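Nuclear movement protein (Encephalitozoon cuniculi, PDB 2O30) probably binds unfolded proteins in the cytoplasm as a CS-domain protein related to NudC and p23, though its function remains unproven. Local coordinates at residues L13-I18 against N75-R80; I33-K38 against V58-L63; L54-D59 against R80-D85. The protein carries 1 engineered substitution. All blocks are in the same frame, centred on the assembly; numbering follows the deposited sequence.

Interaction 1 of 3, residues L13-I18 against N75-R80; sequences LNEINI and NVTKKR
The amide of N75 lies between the carboxylate of E15 and the amide of N17, and its NH2 serves both. ND2 donates to N17 OD1 at 2.7 Å, almost straight at 178° and within the plane of its own amide. The two asparagine side chains run side by side in the same direction, their amides turned only moderately against each other. The second N-H reaches E15 OE1 at 2.9 Å; here the donor comes from above the carboxylate, whose plane stands 79° from that of the amide. Two acceptors at once fix the rotation of the N75 amide. Its CG is anti to the backbone N (chi1 172°), which swings ND2 across to the neighbouring strand. N17 ND2 is held in turn by D10.

On the other face of the sheet, I16 CB lies 4.2 Å from V76 CG1. The end of K78 passes I16 at about a right angle, with K78 CE 3.7 Å from I16 CD1. The extended K78 chain runs over the N14-E15 backbone, and NZ makes a weak bond to L13 O at 3.3 Å. Its ammonium has firmer partners in E82 O, Q11 and E12 O, and stands in a cation-pi contact with W84.

Beneath the side chains, I16 and V76 form an antiparallel hydrogen-bonded pair, with I16 N to V76 O at 2.9 Å and V76 N returning to I16 O. The pairs on either side of it, E15-T77 and N17-N75, are non-hydrogen-bonded. One step further on, K78 N bonds N14 O at 2.7 Å, just before strand 15-21 begins. This is regular antiparallel pairing of strands 15-21 and 71-78 within the larger sheet of the CS-domain beta sandwich, the fold shared with p23 and the HSP20 clan.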
loop_
_atom_site.group_PDB
_atom_site.type_symbol
_atom_site.label_atom_id
_atom_site.label_comp_id
_atom_site.label_asym_id
_atom_site.label_seq_id
_atom_site.Cartn_x
_atom_site.Cartn_y
_atom_site.Cartn_z
ATOM N N LEU A 13 -16.041 10.372 -18.358
ATOM C CA LEU A 13 -14.960 10.677 -19.308
ATOM C C LEU A 13 -13.610 10.934 -18.636
ATOM O O LEU A 13 -12.577 10.521 -19.150
ATOM C CB LEU A 13 -15.360 11.850 -20.219
ATOM C CG LEU A 13 -14.385 12.139 -21.372
ATOM C CD1 LEU A 13 -14.127 10.926 -22.259
ATOM C CD2 LEU A 13 -14.973 13.286 -22.202
ATOM N N ASN A 14 -13.629 11.553 -17.453
ATOM C CA ASN A 14 -12.416 11.966 -16.766
ATOM C C ASN A 14 -12.129 11.218 -15.450
ATOM O O ASN A 14 -11.192 11.583 -14.750
ATOM C CB ASN A 14 -12.495 13.476 -16.463
ATOM C CG ASN A 14 -13.593 13.836 -15.465
ATOM O OD1 ASN A 14 -14.645 13.190 -15.379
ATOM N ND2 ASN A 14 -13.363 14.922 -14.722
ATOM N N GLU A 15 -12.913 10.180 -15.137
ATOM C CA GLU A 15 -12.820 9.545 -13.795
ATOM C C GLU A 15 -13.081 8.041 -13.847
ATOM O O GLU A 15 -13.848 7.545 -14.683
ATOM C CB GLU A 15 -13.806 10.186 -12.808
ATOM C CG GLU A 15 -13.524 11.630 -12.433
ATOM C CD GLU A 15 -14.534 12.181 -11.430
ATOM O OE1 GLU A 15 -15.302 11.372 -10.850
ATOM O OE2 GLU A 15 -14.539 13.428 -11.227
ATOM N N ILE A 16 -12.419 7.324 -12.945
ATOM C CA ILE A 16 -12.656 5.890 -12.761
ATOM C C ILE A 16 -13.255 5.702 -11.351
ATOM O O ILE A 16 -12.766 6.319 -10.421
ATOM C CB ILE A 16 -11.327 5.116 -12.886
ATOM C CG1 ILE A 16 -10.883 5.030 -14.360
ATOM C CG2 ILE A 16 -11.421 3.679 -12.314
ATOM C CD1 ILE A 16 -11.781 4.129 -15.282
ATOM N N ASN A 17 -14.291 4.862 -11.234
ATOM C CA ASN A 17 -14.906 4.527 -9.943
ATOM C C ASN A 17 -14.863 3.026 -9.746
ATOM O O ASN A 17 -15.171 2.267 -10.673
ATOM C CB ASN A 17 -16.358 4.999 -9.898
ATOM C CG ASN A 17 -16.478 6.508 -9.975
ATOM O OD1 ASN A 17 -16.013 7.225 -9.077
ATOM N ND2 ASN A 17 -17.109 6.995 -11.039
ATOM N N ILE A 18 -14.462 2.595 -8.549
ATOM C CA ILE A 18 -14.393 1.163 -8.234
ATOM C C ILE A 18 -15.220 0.951 -6.965
ATOM O O ILE A 18 -15.169 1.779 -6.061
ATOM C CB ILE A 18 -12.961 0.700 -8.005
ATOM C CG1 ILE A 18 -12.112 0.878 -9.282
ATOM C CG2 ILE A 18 -12.907 -0.787 -7.530
ATOM C CD1 ILE A 18 -10.588 0.917 -9.018
ATOM N N ASN A 75 -12.616 6.493 -6.020
ATOM C CA ASN A 75 -12.669 7.378 -7.191
ATOM C C ASN A 75 -11.245 7.881 -7.446
ATOM O O ASN A 75 -10.507 8.165 -6.504
ATOM C CB ASN A 75 -13.608 8.536 -6.856
ATOM C CG ASN A 75 -13.602 9.618 -7.890
ATOM O OD1 ASN A 75 -12.874 10.616 -7.755
ATOM N ND2 ASN A 75 -14.416 9.449 -8.937
ATOM N N VAL A 76 -10.847 7.966 -8.720
ATOM C CA VAL A 76 -9.565 8.576 -9.078
ATOM C C VAL A 76 -9.747 9.240 -10.440
ATOM O O VAL A 76 -10.518 8.743 -11.279
ATOM C CB VAL A 76 -8.363 7.564 -9.082
ATOM C CG1 VAL A 76 -8.492 6.490 -10.156
ATOM C CG2 VAL A 76 -7.017 8.293 -9.252
ATOM N N THR A 77 -9.054 10.365 -10.636
ATOM C CA THR A 77 -9.224 11.149 -11.872
ATOM C C THR A 77 -8.271 10.619 -12.947
ATOM O O THR A 77 -7.122 10.332 -12.662
ATOM C CB THR A 77 -8.950 12.643 -11.587
ATOM O OG1 THR A 77 -9.904 13.134 -10.633
ATOM C CG2 THR A 77 -9.041 13.482 -12.866
ATOM N N LYS A 78 -8.758 10.491 -14.185
ATOM C CA LYS A 78 -7.923 10.065 -15.302
ATOM C C LYS A 78 -6.986 11.197 -15.720
ATOM O O LYS A 78 -7.376 12.352 -15.672
ATOM C CB LYS A 78 -8.799 9.712 -16.511
ATOM C CG LYS A 78 -9.715 8.499 -16.317
ATOM C CD LYS A 78 -10.734 8.452 -17.465
ATOM C CE LYS A 78 -11.624 7.216 -17.405
ATOM N NZ LYS A 78 -12.607 7.296 -18.578
ATOM N N LYS A 79 -5.780 10.852 -16.147
ATOM C CA LYS A 79 -4.858 11.875 -16.692
ATOM C C LYS A 79 -5.350 12.403 -18.032
ATOM O O LYS A 79 -5.243 13.606 -18.318
ATOM C CB LYS A 79 -3.440 11.316 -16.806
ATOM C CG LYS A 79 -2.622 11.468 -15.522
ATOM C CD LYS A 79 -1.122 11.256 -15.754
ATOM C CE LYS A 79 -0.394 10.970 -14.421
ATOM N NZ LYS A 79 1.060 10.596 -14.634
ATOM N N ARG A 80 -5.910 11.513 -18.843
ATOM C CA ARG A 80 -6.432 11.878 -20.156
ATOM C C ARG A 80 -7.931 11.612 -20.220
ATOM O O ARG A 80 -8.397 10.575 -19.723
ATOM C CB ARG A 80 -5.678 11.084 -21.233
ATOM C CG ARG A 80 -5.947 11.560 -22.635
ATOM C CD ARG A 80 -4.965 10.960 -23.655
ATOM N NE ARG A 80 -5.135 11.611 -24.951
ATOM C CZ ARG A 80 -4.438 12.669 -25.369
ATOM N NH1 ARG A 80 -3.485 13.211 -24.609
ATOM N NH2 ARG A 80 -4.690 13.188 -26.563
#

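Interaction 2 of 3, residues I33-K38 against V58-L63; sequences IRMVGK and VDVSSL. Engineered in segment 33-38: M35 (natural residue Ile).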
loop_
_atom_site.group_PDB
_atom_site.type_symbol
_atom_site.label_atom_id
_atom_site.label_comp_id
_atom_site.label_asym_id
_atom_site.label_seq_id
_atom_site.Cartn_x
_atom_site.Cartn_y
_atom_site.Cartn_z
ATOM N N ILE A 33 -5.583 0.624 0.508
ATOM C CA ILE A 33 -5.576 1.021 -0.914
ATOM C C ILE A 33 -4.275 1.775 -1.204
ATOM O O ILE A 33 -3.928 2.726 -0.492
ATOM C CB ILE A 33 -6.802 1.902 -1.264
ATOM C CG1 ILE A 33 -8.090 1.134 -0.965
ATOM C CG2 ILE A 33 -6.762 2.328 -2.743
ATOM C CD1 ILE A 33 -9.384 1.965 -1.004
ATOM N N ARG A 34 -3.550 1.324 -2.222
ATOM C CA ARG A 34 -2.320 1.991 -2.674
ATOM C C ARG A 34 -2.308 2.051 -4.203
ATOM O O ARG A 34 -2.545 1.041 -4.851
ATOM C CB ARG A 34 -1.088 1.210 -2.223
ATOM C CG ARG A 34 0.249 1.804 -2.690
ATOM C CD ARG A 34 1.466 1.030 -2.164
ATOM N NE ARG A 34 1.613 -0.307 -2.739
ATOM C CZ ARG A 34 1.551 -1.449 -2.053
ATOM N NH1 ARG A 34 1.356 -1.448 -0.746
ATOM N NH2 ARG A 34 1.702 -2.608 -2.678
HETATM N N MSE A 35 -2.001 3.223 -4.758
HETATM C CA MSE A 35 -1.693 3.332 -6.166
HETATM C C MSE A 35 -0.323 3.992 -6.278
HETATM O O MSE A 35 -0.074 5.003 -5.618
HETATM C CB MSE A 35 -2.748 4.174 -6.893
HETATM C CG MSE A 35 -4.123 3.538 -7.020
HETATM SE SE MSE A 35 -5.121 4.439 -8.264
HETATM C CE MSE A 35 -4.028 4.124 -9.618
ATOM N N VAL A 36 0.549 3.406 -7.095
ATOM C CA VAL A 36 1.835 3.995 -7.457
ATOM C C VAL A 36 1.959 3.867 -8.972
ATOM O O VAL A 36 1.972 2.748 -9.512
ATOM C CB VAL A 36 3.036 3.275 -6.786
ATOM C CG1 VAL A 36 4.357 3.968 -7.157
ATOM C CG2 VAL A 36 2.863 3.258 -5.279
ATOM N N GLY A 37 2.056 5.007 -9.641
ATOM C CA GLY A 37 1.982 5.026 -11.101
ATOM C C GLY A 37 0.631 4.457 -11.509
ATOM O O GLY A 37 -0.416 4.968 -11.086
ATOM N N LYS A 38 0.655 3.388 -12.304
ATOM C CA LYS A 38 -0.579 2.719 -12.738
ATOM C C LYS A 38 -0.892 1.490 -11.903
ATOM O O LYS A 38 -1.956 0.899 -12.061
ATOM C CB LYS A 38 -0.521 2.329 -14.226
ATOM C CG LYS A 38 -0.468 3.515 -15.163
ATOM C CD LYS A 38 -0.990 3.136 -16.548
ATOM C CE LYS A 38 -0.189 2.024 -17.190
ATOM N NZ LYS A 38 -0.958 1.352 -18.288
ATOM N N VAL A 58 -3.548 7.643 -14.203
ATOM C CA VAL A 58 -4.441 8.445 -13.371
ATOM C C VAL A 58 -3.647 9.437 -12.524
ATOM O O VAL A 58 -2.435 9.284 -12.351
ATOM C CB VAL A 58 -5.319 7.556 -12.458
ATOM C CG1 VAL A 58 -6.225 6.669 -13.325
ATOM C CG2 VAL A 58 -4.453 6.699 -11.558
ATOM N N ASP A 59 -4.332 10.460 -12.029
ATOM C CA ASP A 59 -3.745 11.380 -11.072
ATOM C C ASP A 59 -3.793 10.721 -9.684
ATOM O O ASP A 59 -4.805 10.791 -9.004
ATOM C CB ASP A 59 -4.520 12.695 -11.078
ATOM C CG ASP A 59 -3.984 13.700 -10.064
ATOM O OD1 ASP A 59 -3.002 13.391 -9.356
ATOM O OD2 ASP A 59 -4.559 14.800 -9.972
ATOM N N VAL A 60 -2.708 10.074 -9.281
ATOM C CA VAL A 60 -2.722 9.288 -8.035
ATOM C C VAL A 60 -3.094 10.147 -6.815
ATOM O O VAL A 60 -3.783 9.669 -5.898
ATOM C CB VAL A 60 -1.425 8.466 -7.829
ATOM C CG1 VAL A 60 -1.386 7.857 -6.428
ATOM C CG2 VAL A 60 -1.337 7.355 -8.862
ATOM N N SER A 61 -2.692 11.419 -6.829
ATOM C CA SER A 61 -3.055 12.356 -5.747
ATOM C C SER A 61 -4.569 12.586 -5.574
ATOM O O SER A 61 -5.023 12.983 -4.497
ATOM C CB SER A 61 -2.321 13.701 -5.914
ATOM O OG SER A 61 -2.937 14.507 -6.905
ATOM N N SER A 62 -5.346 12.316 -6.622
ATOM C CA SER A 62 -6.784 12.561 -6.603
ATOM C C SER A 62 -7.561 11.389 -5.998
ATOM O O SER A 62 -8.785 11.490 -5.799
ATOM C CB SER A 62 -7.309 12.820 -8.018
ATOM O OG SER A 62 -7.337 11.605 -8.768
ATOM N N LEU A 63 -6.854 10.293 -5.754
ATOM C CA LEU A 63 -7.452 9.052 -5.210
ATOM C C LEU A 63 -8.225 9.327 -3.925
ATOM O O LEU A 63 -7.709 9.967 -3.012
ATOM C CB LEU A 63 -6.364 8.012 -4.943
ATOM C CG LEU A 63 -6.774 6.650 -4.377
ATOM C CD1 LEU A 63 -7.766 5.997 -5.288
ATOM C CD2 LEU A 63 -5.532 5.771 -4.201
HETATM O O HOH W 1 -1.154 6.687 -13.098
#
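M35, an engineered selenomethionine in place of the natural isoleucine, reaches from strand 31-36 into the bend at 58-63 and meets three side chains there. It crosses V58 at about a right angle: the chain bends at chi3 (61°) and brings CE to 3.3 Å from V58 CG2, tighter than usual van der Waals contact. Nearer the M35 backbone, L63 crosses obliquely, its CD2 3.9 Å from M35 CG. That methyl also touches I33 CG2, again at 3.9 Å, so one leucine branch bridges two residues of the strand. V60 straddles the base of M35 with both methyls: CG1 rests 3.2 Å from M35 O, and CG2 reaches on to G37 O.

The contact spans the two sheets of the CS-domain beta sandwich, 31-36 in the three-stranded one and 58-59 in the larger. Between 59 and 63 the chain turns a corner through two overlapping type I turns, pinned by D59: its O accepts both S62 N and S62 OG, the latter at 2.7 Å, while OD1 takes S61 OG. Beside G37, a water accepts from V58 N at 2.8 Å and donates weakly to G37 O.

Interaction 3 of 3, residues L54-D59 against R80-D85; sequences LLHEVD and RNEWWD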
loop_
_atom_site.group_PDB
_atom_site.type_symbol
_atom_site.label_atom_id
_atom_site.label_comp_id
_atom_site.label_asym_id
_atom_site.label_seq_id
_atom_site.Cartn_x
_atom_site.Cartn_y
_atom_site.Cartn_z
ATOM N N LEU A 54 -3.618 -0.363 -13.866
ATOM C CA LEU A 54 -4.732 0.314 -14.509
ATOM C C LEU A 54 -4.417 0.443 -15.995
ATOM O O LEU A 54 -3.250 0.524 -16.368
ATOM C CB LEU A 54 -4.944 1.696 -13.905
ATOM C CG LEU A 54 -5.547 1.726 -12.490
ATOM C CD1 LEU A 54 -5.847 3.170 -12.107
ATOM C CD2 LEU A 54 -6.817 0.925 -12.429
ATOM N N LEU A 55 -5.453 0.462 -16.824
ATOM C CA LEU A 55 -5.262 0.515 -18.277
ATOM C C LEU A 55 -4.505 1.767 -18.739
ATOM O O LEU A 55 -3.651 1.695 -19.651
ATOM C CB LEU A 55 -6.618 0.415 -18.990
ATOM C CG LEU A 55 -6.512 0.324 -20.526
ATOM C CD1 LEU A 55 -5.690 -0.871 -20.943
ATOM C CD2 LEU A 55 -7.891 0.261 -21.121
ATOM N N HIS A 56 -4.823 2.913 -18.140
ATOM C CA HIS A 56 -4.164 4.179 -18.464
ATOM C C HIS A 56 -3.804 4.945 -17.196
ATOM O O HIS A 56 -4.216 4.574 -16.086
ATOM C CB HIS A 56 -5.052 5.068 -19.340
ATOM C CG HIS A 56 -5.478 4.420 -20.621
ATOM N ND1 HIS A 56 -4.597 4.158 -21.649
ATOM C CD2 HIS A 56 -6.685 3.965 -21.031
ATOM C CE1 HIS A 56 -5.247 3.575 -22.642
ATOM N NE2 HIS A 56 -6.514 3.444 -22.292
ATOM N N GLU A 57 -3.054 6.026 -17.373
ATOM C CA GLU A 57 -2.585 6.832 -16.260
ATOM C C GLU A 57 -3.695 7.586 -15.531
ATOM O O GLU A 57 -4.673 8.066 -16.131
ATOM C CB GLU A 57 -1.451 7.773 -16.717
ATOM C CG GLU A 57 -0.162 6.988 -16.977
ATOM C CD GLU A 57 1.026 7.848 -17.375
ATOM O OE1 GLU A 57 1.235 8.930 -16.781
ATOM O OE2 GLU A 57 1.770 7.415 -18.283
ATOM N N VAL A 58 -3.548 7.643 -14.203
ATOM C CA VAL A 58 -4.441 8.445 -13.371
ATOM C C VAL A 58 -3.647 9.437 -12.524
ATOM O O VAL A 58 -2.435 9.284 -12.351
ATOM C CB VAL A 58 -5.319 7.556 -12.458
ATOM C CG1 VAL A 58 -6.225 6.669 -13.325
ATOM C CG2 VAL A 58 -4.453 6.699 -11.558
ATOM N N ASP A 59 -4.332 10.460 -12.029
ATOM C CA ASP A 59 -3.745 11.380 -11.072
ATOM C C ASP A 59 -3.793 10.721 -9.684
ATOM O O ASP A 59 -4.805 10.791 -9.004
ATOM C CB ASP A 59 -4.520 12.695 -11.078
ATOM C CG ASP A 59 -3.984 13.700 -10.064
ATOM O OD1 ASP A 59 -3.002 13.391 -9.356
ATOM O OD2 ASP A 59 -4.559 14.800 -9.972
ATOM N N ARG A 80 -5.910 11.513 -18.843
ATOM C CA ARG A 80 -6.432 11.878 -20.156
ATOM C C ARG A 80 -7.931 11.612 -20.220
ATOM O O ARG A 80 -8.397 10.575 -19.723
ATOM C CB ARG A 80 -5.678 11.084 -21.233
ATOM C CG ARG A 80 -5.947 11.560 -22.635
ATOM C CD ARG A 80 -4.965 10.960 -23.655
ATOM N NE ARG A 80 -5.135 11.611 -24.951
ATOM C CZ ARG A 80 -4.438 12.669 -25.369
ATOM N NH1 ARG A 80 -3.485 13.211 -24.609
ATOM N NH2 ARG A 80 -4.690 13.188 -26.563
ATOM N N ASN A 81 -8.691 12.533 -20.817
ATOM C CA ASN A 81 -10.145 12.377 -20.937
ATOM C C ASN A 81 -10.537 11.471 -22.109
ATOM O O ASN A 81 -10.768 11.937 -23.224
ATOM C CB ASN A 81 -10.859 13.730 -21.053
ATOM C CG ASN A 81 -10.868 14.510 -19.751
ATOM O OD1 ASN A 81 -10.419 14.026 -18.711
ATOM N ND2 ASN A 81 -11.381 15.735 -19.803
ATOM N N GLU A 82 -10.620 10.172 -21.847
ATOM C CA GLU A 82 -10.919 9.183 -22.879
ATOM C C GLU A 82 -11.627 8.007 -22.207
ATOM O O GLU A 82 -11.383 7.728 -21.024
ATOM C CB GLU A 82 -9.619 8.708 -23.548
ATOM C CG GLU A 82 -8.745 7.804 -22.683
ATOM C CD GLU A 82 -7.332 7.617 -23.217
ATOM O OE1 GLU A 82 -7.136 7.820 -24.446
ATOM O OE2 GLU A 82 -6.430 7.255 -22.417
ATOM N N TRP A 83 -12.500 7.334 -22.950
ATOM C CA TRP A 83 -13.129 6.112 -22.433
ATOM C C TRP A 83 -12.092 4.992 -22.346
ATOM O O TRP A 83 -11.187 4.893 -23.185
ATOM C CB TRP A 83 -14.364 5.689 -23.256
ATOM C CG TRP A 83 -15.366 6.765 -23.468
ATOM C CD1 TRP A 83 -15.703 7.349 -24.662
ATOM C CD2 TRP A 83 -16.146 7.410 -22.473
ATOM N NE1 TRP A 83 -16.657 8.304 -24.469
ATOM C CE2 TRP A 83 -16.953 8.366 -23.128
ATOM C CE3 TRP A 83 -16.258 7.270 -21.076
ATOM C CZ2 TRP A 83 -17.866 9.173 -22.447
ATOM C CZ3 TRP A 83 -17.162 8.079 -20.403
ATOM C CH2 TRP A 83 -17.940 9.032 -21.085
ATOM N N TRP A 84 -12.207 4.159 -21.310
ATOM C CA TRP A 84 -11.353 2.981 -21.151
ATOM C C TRP A 84 -12.165 1.745 -21.497
ATOM O O TRP A 84 -13.282 1.588 -20.995
ATOM C CB TRP A 84 -10.926 2.823 -19.684
ATOM C CG TRP A 84 -9.997 3.868 -19.137
ATOM C CD1 TRP A 84 -9.754 5.139 -19.629
ATOM C CD2 TRP A 84 -9.193 3.731 -17.962
ATOM N NE1 TRP A 84 -8.832 5.783 -18.821
ATOM C CE2 TRP A 84 -8.477 4.942 -17.794
ATOM C CE3 TRP A 84 -9.009 2.696 -17.028
ATOM C CZ2 TRP A 84 -7.592 5.147 -16.723
ATOM C CZ3 TRP A 84 -8.121 2.893 -15.973
ATOM C CH2 TRP A 84 -7.423 4.115 -15.831
ATOM N N ASP A 85 -11.602 0.880 -22.338
ATOM C CA ASP A 85 -12.204 -0.419 -22.669
ATOM C C ASP A 85 -12.279 -1.390 -21.483
ATOM O O ASP A 85 -13.189 -2.230 -21.406
ATOM C CB ASP A 85 -11.393 -1.106 -23.781
ATOM C CG ASP A 85 -11.606 -0.485 -25.153
ATOM O OD1 ASP A 85 -12.339 0.526 -25.283
ATOM O OD2 ASP A 85 -11.025 -1.029 -26.118
HETATM O O HOH W 2 -8.954 2.023 -23.793
HETATM O O HOH W 3 -4.981 8.694 -18.682
#
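W84 carries CG anti to its carbonyl carbon (chi1 -68°), which lays the indole against the backbone and side chains of 54-58, while H56, CG beside its backbone N (chi1 -57°), presents an edge to it. The result is a T-shaped pair: the imidazole edge points at the face of the five-membered indole ring, centroids 4.7 Å apart and planes at 75°, with H56 CD2 3.6 Å from W84 CD1. The imidazole is itself sandwiched. E82 OE2 sits over the centre of one face, 3.5 Å from H56 CG, and L55 CG covers the opposite face nearer its rim. A carboxylate so placed would probably favour positive charge on the ring.

At the six-membered end of the indole, L55 CB approaches W84 CE3 at 3.8 Å and V58 CG1 approaches W84 CH2 at the same distance. Thus the loop following strand 71-78 folds back so that W84 packs between the segment leading into strand 58-59 and I16 of the larger sheet of the CS-domain sandwich.

H56 O lies only 3.2 Å from W84 CH2, buried here without a polar partner. Water joins the two backbones further out: one molecule donates to E57 O at 2.6 Å and accepts from R80 N, and another lies between H56 NE2 and D85 N.

In the fold
The three contacts share one neighbourhood around strands 58-59 and 71-78. Interaction 1 is pairing within a sheet, held by backbone bonds and a cluster of amides and a carboxylate on its more exposed face. Interaction 2 joins the two sheets through largely apolar side chains, with M35 and V58 buried and G37 exposed, whereas interaction 3 fastens a loop by an aromatic pair, apolar packing on W84 and bridging waters, buried at W84 and exposed at E57 and D85. Interactions 2 and 3 share V58 and D59; interactions 1 and 3 share R80. Cross-links tie them further: T77 bonds D59 and S62, K79 forms a salt bridge with E57, and K38 bonds L54 and L55.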